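PDB 7JQP: encapsidation protein from Lactococcus phage asccphi28, which probably powers the packaging of phage DNA into the capsid, working as an ASCE-fold ATPase motor with five copies in the assembly. Local coordinates for residues F8-K12 with N35-E39; D19-V24 with E180-M186. One frame throughout, in Å; residues are numbered along the deposited sequence.

Contact 1 of 2, residues F8-K12 with N35-E39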
ATOM      1  N   PHE A   8     -31.747  -5.690  24.945  1.00142.31           N
ATOM      2  CA  PHE A   8     -31.049  -5.109  23.806  1.00126.31           C
ATOM      3  C   PHE A   8     -31.864  -4.001  23.146  1.00122.66           C
ATOM      4  O   PHE A   8     -33.085  -4.101  22.989  1.00129.41           O
ATOM      5  CB  PHE A   8     -30.659  -6.174  22.766  1.00121.98           C
ATOM      6  CG  PHE A   8     -31.740  -7.170  22.431  1.00129.02           C
ATOM      7  CD1 PHE A   8     -32.924  -6.774  21.832  1.00122.55           C
ATOM      8  CD2 PHE A   8     -31.541  -8.519  22.677  1.00130.16           C
ATOM      9  CE1 PHE A   8     -33.903  -7.703  21.515  1.00123.33           C
ATOM     10  CE2 PHE A   8     -32.511  -9.451  22.359  1.00129.11           C
ATOM     11  CZ  PHE A   8     -33.693  -9.043  21.778  1.00126.57           C
ATOM     12  N   TRP A   9     -31.160  -2.935  22.773  1.00113.86           N
ATOM     13  CA  TRP A   9     -31.760  -1.782  22.119  1.00102.07           C
ATOM     14  C   TRP A   9     -32.295  -2.139  20.738  1.00 90.86           C
ATOM     15  O   TRP A   9     -31.674  -2.898  19.992  1.00 93.63           O
ATOM     16  CB  TRP A   9     -30.718  -0.668  22.008  1.00 88.80           C
ATOM     17  CG  TRP A   9     -31.216   0.548  21.326  1.00 82.21           C
ATOM     18  CD1 TRP A   9     -31.756   1.656  21.905  1.00 79.42           C
ATOM     19  CD2 TRP A   9     -31.229   0.782  19.916  1.00 78.76           C
ATOM     20  NE1 TRP A   9     -32.105   2.570  20.940  1.00 89.05           N
ATOM     21  CE2 TRP A   9     -31.791   2.055  19.710  1.00 89.45           C
ATOM     22  CE3 TRP A   9     -30.820   0.035  18.808  1.00 77.56           C
ATOM     23  CZ2 TRP A   9     -31.954   2.598  18.439  1.00 92.53           C
ATOM     24  CZ3 TRP A   9     -30.982   0.575  17.551  1.00 77.70           C
ATOM     25  CH2 TRP A   9     -31.544   1.844  17.374  1.00 78.76           C
ATOM     26  N   THR A  10     -33.452  -1.580  20.397  1.00 90.78           N
ATOM     27  CA  THR A  10     -34.086  -1.810  19.107  1.00 98.35           C
ATOM     28  C   THR A  10     -34.768  -0.535  18.635  1.00 89.97           C
ATOM     29  O   THR A  10     -35.195   0.286  19.458  1.00 89.36           O
ATOM     30  CB  THR A  10     -35.111  -2.954  19.186  1.00 83.39           C
ATOM     31  OG1 THR A  10     -35.523  -3.328  17.866  1.00 82.30           O
ATOM     32  CG2 THR A  10     -36.326  -2.535  20.001  1.00 83.47           C
ATOM     33  N   PRO A  11     -34.879  -0.336  17.309  1.00 70.33           N
ATOM     34  CA  PRO A  11     -35.487   0.901  16.801  1.00 66.09           C
ATOM     35  C   PRO A  11     -36.991   0.845  16.586  1.00 77.40           C
ATOM     36  O   PRO A  11     -37.541   1.687  15.868  1.00 78.08           O
ATOM     37  CB  PRO A  11     -34.756   1.105  15.466  1.00 67.59           C
ATOM     38  CG  PRO A  11     -34.588  -0.305  14.966  1.00 69.15           C
ATOM     39  CD  PRO A  11     -34.337  -1.163  16.210  1.00 70.31           C
ATOM     40  N   LYS A  12     -37.676  -0.124  17.192  1.00 80.28           N
ATOM     41  CA  LYS A  12     -39.122  -0.216  17.007  1.00 75.43           C
ATOM     42  C   LYS A  12     -39.823   1.032  17.530  1.00 68.70           C
ATOM     43  O   LYS A  12     -40.695   1.599  16.862  1.00 67.29           O
ATOM     44  CB  LYS A  12     -39.662  -1.465  17.701  1.00 78.55           C
ATOM     45  CG  LYS A  12     -40.088  -2.576  16.757  1.00 77.69           C
ATOM     46  CD  LYS A  12     -40.521  -3.822  17.531  1.00 75.98           C
ATOM     47  CE  LYS A  12     -41.636  -3.516  18.527  1.00 78.31           C
ATOM     48  NZ  LYS A  12     -42.034  -4.713  19.324  1.00 60.72           N
ATOM     49  N   ASN A  35     -29.224  -4.567  15.559  1.00 61.05           N
ATOM     50  CA  ASN A  35     -30.675  -4.455  15.662  1.00 53.13           C
ATOM     51  C   ASN A  35     -31.259  -3.582  14.556  1.00 52.64           C
ATOM     52  O   ASN A  35     -32.321  -3.899  14.010  1.00 49.78           O
ATOM     53  CB  ASN A  35     -31.052  -3.917  17.041  1.00 53.80           C
ATOM     54  CG  ASN A  35     -30.774  -4.917  18.148  1.00 65.66           C
ATOM     55  OD1 ASN A  35     -30.055  -4.625  19.103  1.00 76.45           O
ATOM     56  ND2 ASN A  35     -31.340  -6.111  18.018  1.00 67.15           N
ATOM     57  N   VAL A  36     -30.585  -2.485  14.202  1.00 55.08           N
ATOM     58  CA  VAL A  36     -31.101  -1.627  13.137  1.00 45.10           C
ATOM     59  C   VAL A  36     -31.137  -2.382  11.816  1.00 45.99           C
ATOM     60  O   VAL A  36     -32.115  -2.304  11.062  1.00 44.51           O
ATOM     61  CB  VAL A  36     -30.258  -0.345  13.017  1.00 40.67           C
ATOM     62  CG1 VAL A  36     -30.647   0.425  11.759  1.00 38.81           C
ATOM     63  CG2 VAL A  36     -30.431   0.523  14.246  1.00 35.71           C
ATOM     64  N   THR A  37     -30.068  -3.122  11.514  1.00 48.88           N
ATOM     65  CA  THR A  37     -30.026  -3.904  10.283  1.00 37.09           C
ATOM     66  C   THR A  37     -31.049  -5.031  10.319  1.00 43.63           C
ATOM     67  O   THR A  37     -31.630  -5.372   9.284  1.00 48.22           O
ATOM     68  CB  THR A  37     -28.611  -4.446  10.062  1.00 31.16           C
ATOM     69  OG1 THR A  37     -27.651  -3.431  10.391  1.00 39.50           O
ATOM     70  CG2 THR A  37     -28.407  -4.877   8.620  1.00 38.00           C
ATOM     71  N   GLY A  38     -31.281  -5.618  11.495  1.00 50.29           N
ATOM     72  CA  GLY A  38     -32.230  -6.717  11.590  1.00 54.95           C
ATOM     73  C   GLY A  38     -33.669  -6.287  11.374  1.00 51.43           C
ATOM     74  O   GLY A  38     -34.421  -6.954  10.657  1.00 54.60           O
ATOM     75  N   GLU A  39     -34.071  -5.168  11.987  1.00 58.10           N
ATOM     76  CA  GLU A  39     -35.439  -4.685  11.820  1.00 57.29           C
ATOM     77  C   GLU A  39     -35.711  -4.303  10.373  1.00 50.37           C
ATOM     78  O   GLU A  39     -36.833  -4.474   9.879  1.00 58.87           O
ATOM     79  CB  GLU A  39     -35.693  -3.489  12.738  1.00 58.00           C
ATOM     80  CG  GLU A  39     -37.160  -3.092  12.891  1.00 80.67           C
ATOM     81  CD  GLU A  39     -37.920  -3.983  13.854  1.00 87.25           C
ATOM     82  OE1 GLU A  39     -37.370  -4.306  14.930  1.00 73.91           O
ATOM     83  OE2 GLU A  39     -39.074  -4.353  13.542  1.00 71.16           O
TER

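Contact 2 of 2, residues D19-V24 with E180-M186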
ATOM      1  N   ASP A  19     -40.804  11.198  12.977  1.00 81.79           N
ATOM      2  CA  ASP A  19     -39.489  11.635  12.528  1.00 75.33           C
ATOM      3  C   ASP A  19     -38.806  10.544  11.713  1.00 63.47           C
ATOM      4  O   ASP A  19     -38.931   9.351  12.009  1.00 56.15           O
ATOM      5  CB  ASP A  19     -38.618  12.014  13.727  1.00 51.81           C
ATOM      6  CG  ASP A  19     -39.273  13.048  14.623  1.00 69.61           C
ATOM      7  OD1 ASP A  19     -39.694  14.108  14.111  1.00 69.19           O
ATOM      8  OD2 ASP A  19     -39.371  12.793  15.841  1.00 69.48           O
ATOM      9  N   ARG A  20     -38.080  10.962  10.677  1.00 56.02           N
ATOM     10  CA  ARG A  20     -37.333  10.055   9.820  1.00 48.33           C
ATOM     11  C   ARG A  20     -35.830  10.114  10.067  1.00 39.44           C
ATOM     12  O   ARG A  20     -35.083   9.357   9.438  1.00 34.02           O
ATOM     13  CB  ARG A  20     -37.622  10.364   8.346  1.00 50.66           C
ATOM     14  CG  ARG A  20     -39.093  10.253   7.956  1.00 50.21           C
ATOM     15  CD  ARG A  20     -39.270  10.384   6.449  1.00 61.42           C
ATOM     16  NE  ARG A  20     -40.631  10.075   6.013  1.00 55.74           N
ATOM     17  CZ  ARG A  20     -41.119   8.845   5.880  1.00 56.45           C
ATOM     18  NH1 ARG A  20     -40.363   7.791   6.155  1.00 49.79           N
ATOM     19  NH2 ARG A  20     -42.369   8.671   5.472  1.00 65.69           N
ATOM     20  N   ILE A  21     -35.369  10.987  10.958  1.00 38.70           N
ATOM     21  CA  ILE A  21     -33.953  11.130  11.279  1.00 37.12           C
ATOM     22  C   ILE A  21     -33.769  10.864  12.767  1.00 38.07           C
ATOM     23  O   ILE A  21     -34.442  11.481  13.601  1.00 34.58           O
ATOM     24  CB  ILE A  21     -33.422  12.528  10.905  1.00 37.78           C
ATOM     25  CG1 ILE A  21     -33.598  12.772   9.403  1.00 48.00           C
ATOM     26  CG2 ILE A  21     -31.965  12.669  11.315  1.00 29.27           C
ATOM     27  CD1 ILE A  21     -33.175  14.155   8.942  1.00 44.65           C
ATOM     28  N   PHE A  22     -32.854   9.955  13.096  1.00 42.43           N
ATOM     29  CA  PHE A  22     -32.594   9.563  14.473  1.00 36.47           C
ATOM     30  C   PHE A  22     -31.099   9.590  14.749  1.00 30.53           C
ATOM     31  O   PHE A  22     -30.290   9.258  13.876  1.00 33.63           O
ATOM     32  CB  PHE A  22     -33.135   8.161  14.761  1.00 39.77           C
ATOM     33  CG  PHE A  22     -34.516   7.923  14.232  1.00 37.52           C
ATOM     34  CD1 PHE A  22     -35.628   8.362  14.929  1.00 35.70           C
ATOM     35  CD2 PHE A  22     -34.700   7.274  13.024  1.00 40.42           C
ATOM     36  CE1 PHE A  22     -36.898   8.139  14.438  1.00 54.66           C
ATOM     37  CE2 PHE A  22     -35.967   7.054  12.526  1.00 40.75           C
ATOM     38  CZ  PHE A  22     -37.067   7.487  13.233  1.00 55.39           C
ATOM     39  N   LEU A  23     -30.741   9.986  15.966  1.00 29.59           N
ATOM     40  CA  LEU A  23     -29.364   9.956  16.443  1.00 34.02           C
ATOM     41  C   LEU A  23     -29.313   9.075  17.683  1.00 42.68           C
ATOM     42  O   LEU A  23     -29.968   9.376  18.687  1.00 45.49           O
ATOM     43  CB  LEU A  23     -28.857  11.363  16.759  1.00 40.90           C
ATOM     44  CG  LEU A  23     -27.421  11.450  17.281  1.00 42.98           C
ATOM     45  CD1 LEU A  23     -26.431  11.108  16.181  1.00 40.92           C
ATOM     46  CD2 LEU A  23     -27.137  12.837  17.840  1.00 25.83           C
ATOM     47  N   VAL A  24     -28.555   7.985  17.605  1.00 36.53           N
ATOM     48  CA  VAL A  24     -28.430   7.024  18.695  1.00 33.91           C
ATOM     49  C   VAL A  24     -26.992   7.060  19.195  1.00 42.05           C
ATOM     50  O   VAL A  24     -26.057   6.761  18.442  1.00 40.24           O
ATOM     51  CB  VAL A  24     -28.822   5.609  18.245  1.00 39.58           C
ATOM     52  CG1 VAL A  24     -28.837   4.661  19.430  1.00 56.23           C
ATOM     53  CG2 VAL A  24     -30.174   5.623  17.555  1.00 33.73           C
ATOM     54  N   GLU A 180     -40.004  10.297  -0.500  1.00 66.13           N
ATOM     55  CA  GLU A 180     -40.540  10.719   0.790  1.00 70.33           C
ATOM     56  C   GLU A 180     -40.226   9.691   1.872  1.00 53.75           C
ATOM     57  O   GLU A 180     -39.975  10.053   3.028  1.00 41.90           O
ATOM     58  CB  GLU A 180     -42.050  10.941   0.680  1.00 76.75           C
ATOM     59  CG  GLU A 180     -42.708  11.453   1.951  1.00 83.51           C
ATOM     60  CD  GLU A 180     -44.225  11.454   1.861  1.00 91.61           C
ATOM     61  OE1 GLU A 180     -44.764  10.816   0.931  1.00 99.51           O
ATOM     62  OE2 GLU A 180     -44.877  12.093   2.714  1.00 89.80           O
ATOM     63  N   ASP A 181     -40.227   8.407   1.513  1.00 50.69           N
ATOM     64  CA  ASP A 181     -40.014   7.318   2.468  1.00 45.42           C
ATOM     65  C   ASP A 181     -38.519   7.032   2.536  1.00 49.23           C
ATOM     66  O   ASP A 181     -37.981   6.220   1.782  1.00 40.33           O
ATOM     67  CB  ASP A 181     -40.809   6.084   2.062  1.00 50.80           C
ATOM     68  CG  ASP A 181     -41.058   5.142   3.226  1.00 49.04           C
ATOM     69  OD1 ASP A 181     -40.832   5.553   4.383  1.00 44.74           O
ATOM     70  OD2 ASP A 181     -41.481   3.991   2.984  1.00 42.88           O
ATOM     71  N   PHE A 182     -37.841   7.715   3.454  1.00 44.86           N
ATOM     72  CA  PHE A 182     -36.406   7.564   3.654  1.00 34.44           C
ATOM     73  C   PHE A 182     -36.117   7.658   5.143  1.00 37.13           C
ATOM     74  O   PHE A 182     -36.796   8.383   5.875  1.00 31.04           O
ATOM     75  CB  PHE A 182     -35.640   8.639   2.869  1.00 31.31           C
ATOM     76  CG  PHE A 182     -34.173   8.364   2.720  1.00 31.77           C
ATOM     77  CD1 PHE A 182     -33.702   7.608   1.659  1.00 37.61           C
ATOM     78  CD2 PHE A 182     -33.260   8.885   3.621  1.00 28.80           C
ATOM     79  CE1 PHE A 182     -32.350   7.360   1.510  1.00 37.69           C
ATOM     80  CE2 PHE A 182     -31.908   8.643   3.478  1.00 30.35           C
ATOM     81  CZ  PHE A 182     -31.452   7.881   2.420  1.00 33.73           C
ATOM     82  N   TYR A 183     -35.115   6.909   5.593  1.00 33.73           N
ATOM     83  CA  TYR A 183     -34.729   6.896   6.996  1.00 33.63           C
ATOM     84  C   TYR A 183     -33.219   7.021   7.117  1.00 29.50           C
ATOM     85  O   TYR A 183     -32.471   6.406   6.350  1.00 41.72           O
ATOM     86  CB  TYR A 183     -35.209   5.619   7.697  1.00 33.99           C
ATOM     87  CG  TYR A 183     -36.689   5.612   8.004  1.00 37.11           C
ATOM     88  CD1 TYR A 183     -37.613   5.183   7.061  1.00 40.62           C
ATOM     89  CD2 TYR A 183     -37.163   6.042   9.236  1.00 42.27           C
ATOM     90  CE1 TYR A 183     -38.969   5.177   7.339  1.00 38.31           C
ATOM     91  CE2 TYR A 183     -38.515   6.040   9.522  1.00 56.34           C
ATOM     92  CZ  TYR A 183     -39.414   5.607   8.570  1.00 50.69           C
ATOM     93  OH  TYR A 183     -40.762   5.605   8.850  1.00 52.85           O
ATOM     94  N   LEU A 184     -32.777   7.820   8.086  1.00 27.17           N
ATOM     95  CA  LEU A 184     -31.364   8.015   8.376  1.00 26.74           C
ATOM     96  C   LEU A 184     -31.102   7.668   9.832  1.00 32.57           C
ATOM     97  O   LEU A 184     -31.786   8.175  10.728  1.00 28.63           O
ATOM     98  CB  LEU A 184     -30.934   9.458   8.092  1.00 33.25           C
ATOM     99  CG  LEU A 184     -29.557   9.872   8.618  1.00 29.58           C
ATOM    100  CD1 LEU A 184     -28.458   9.026   7.994  1.00 29.83           C
ATOM    101  CD2 LEU A 184     -29.295  11.351   8.366  1.00 40.14           C
ATOM    102  N   PHE A 185     -30.111   6.812  10.067  1.00 33.79           N
ATOM    103  CA  PHE A 185     -29.727   6.399  11.410  1.00 31.76           C
ATOM    104  C   PHE A 185     -28.281   6.806  11.649  1.00 37.65           C
ATOM    105  O   PHE A 185     -27.388   6.414  10.889  1.00 44.93           O
ATOM    106  CB  PHE A 185     -29.902   4.891  11.596  1.00 33.08           C
ATOM    107  CG  PHE A 185     -31.324   4.470  11.848  1.00 28.11           C
ATOM    108  CD1 PHE A 185     -32.184   4.222  10.791  1.00 31.98           C
ATOM    109  CD2 PHE A 185     -31.800   4.321  13.141  1.00 28.50           C
ATOM    110  CE1 PHE A 185     -33.493   3.832  11.018  1.00 33.50           C
ATOM    111  CE2 PHE A 185     -33.107   3.932  13.374  1.00 30.98           C
ATOM    112  CZ  PHE A 185     -33.954   3.688  12.311  1.00 34.57           C
HETATM  113  N   MSE A 186     -28.055   7.597  12.691  1.00 35.50           N
HETATM  114  CA  MSE A 186     -26.710   7.988  13.099  1.00 35.02           C
HETATM  115  C   MSE A 186     -26.365   7.288  14.411  1.00 40.90           C
HETATM  116  O   MSE A 186     -27.006   7.526  15.434  1.00 46.03           O
HETATM  117  CB  MSE A 186     -26.613   9.501  13.258  1.00 33.96           C
HETATM  118  CG  MSE A 186     -26.343  10.246  11.959  1.00 35.43           C
HETATM  119 SE   MSE A 186     -26.940  12.108  12.041  1.00 56.21          SE
HETATM  120  CE  MSE A 186     -25.938  12.818  10.531  1.00 42.97           C
TER

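Contact 1 of 2, residues F8-K12 with N35-E39
Glu39 OE1 lies near Thr10 of the N-terminal loop and Lys12, the first residue of helix 12-16. It is 3.6 Å from Thr10 OG1 and 3.7 Å from Lys12 CG. The Glu39 side chain places CG anti to the backbone N and then bends at chi2 (79°). This turns the carboxylate across the Lys12 side chain at about a right angle. The Lys12 amine leads away from the helix, so NZ stays 6.4 Å from Glu39 OE1 and any attraction acts at long range. Pro11, the N-cap of helix 12-16, runs alongside Glu39 in the opposite sense, with Pro11 CG 4.0 Å from Glu39 CB.

Helix 32-46, which carries residues 35-39, opens with the last residues of a sequence that fits a Walker A P-loop, as expected of an ASCE ATPase. Residues 8-12 therefore pack on the helix that probably leads out of the nucleotide-binding loop. Trp9 also touches Val30, within the probable P-loop.

The Trp9 indole, set by chi1 179°, brings its six-membered ring to the helix. Val36 CG2 meets it at the edge, in the ring plane, 3.4 Å from Trp9 CZ3. Pro11 N lies over one indole face. Trp9 NE1 is hydrogen-bonded to Gln223 OE1. Beside the indole, Trp9 CE3 is 4.3 Å from Asn35 CB; the amide orientation of Asn35 is doubtful in the model.

Contact 2 of 2, residues D19-V24 with E180-M186
Arg20 and Asp181 form a salt bridge at the entrance to two neighbouring parallel strands of the ASCE core, 21-26 and 183-188. The second strand lies between the probable P-loop strand 21-26 and strand 140-145, the place of the additional strand that defines this fold. Backbone bonds alternate from Leu184 N to Arg20 O through to Val24 N and Met186 O.

The Arg20 chain starts with CG beside the backbone N (chi1 -59°) and then runs extended to NE, reaching along the other segment. Arg20 CD passes 3.2 Å from Phe182 O. The bent bond from Arg20 NH1 to Asp181 OD1 (2.9 Å) meets the anti lone pair of OD1, and OD1 stands 33° out of the guanidinium plane. Glu180 O lies over one guanidinium face. The Tyr183 ring, turned steeply to that plane, comes to its edge.

Ile21, Leu23, Leu184 and Met186 line one face of the sheet, where Leu184 and Met186 also pack on helix 164-175. Phe238 of a neighbouring subunit touches Arg20, Ile21 and Leu184. Leu23 CD1 reaches the CB of Met186, a selenomethionine.

Phe22 and Phe185 occupy the other face, side by side and pointing the same way. Their planes are 34° apart, which makes the pair oblique, and the centroids are 5.1 Å apart. Phe22 CD2 sits over one face of the Phe185 ring, offset toward its rim. Phe22 also meets Tyr183 edge against edge, with Phe22 CE2 3.6 Å from Tyr183 CD2.

The centres of the two contacts are about 13 Å apart, and their segments alternate along the chain: 8-12, 19-24, 35-39, 180-186. Strand 21-26 of contact 2 leads through the probable P-loop into helix 32-46 of contact 1. Contact 1 lies on the sheet face that carries Phe22 and Phe185. The two contacts touch directly. Trp9 CZ2 packs 3.6 Å from Val24 CG2, and Pro11 CB lies 3.9 Å from Phe185 CE2. Val36 also packs on the Phe185 ring. The N-terminal loop and the helix after the P-loop thus share one apolar layer over the central parallel strands of the ATPase core.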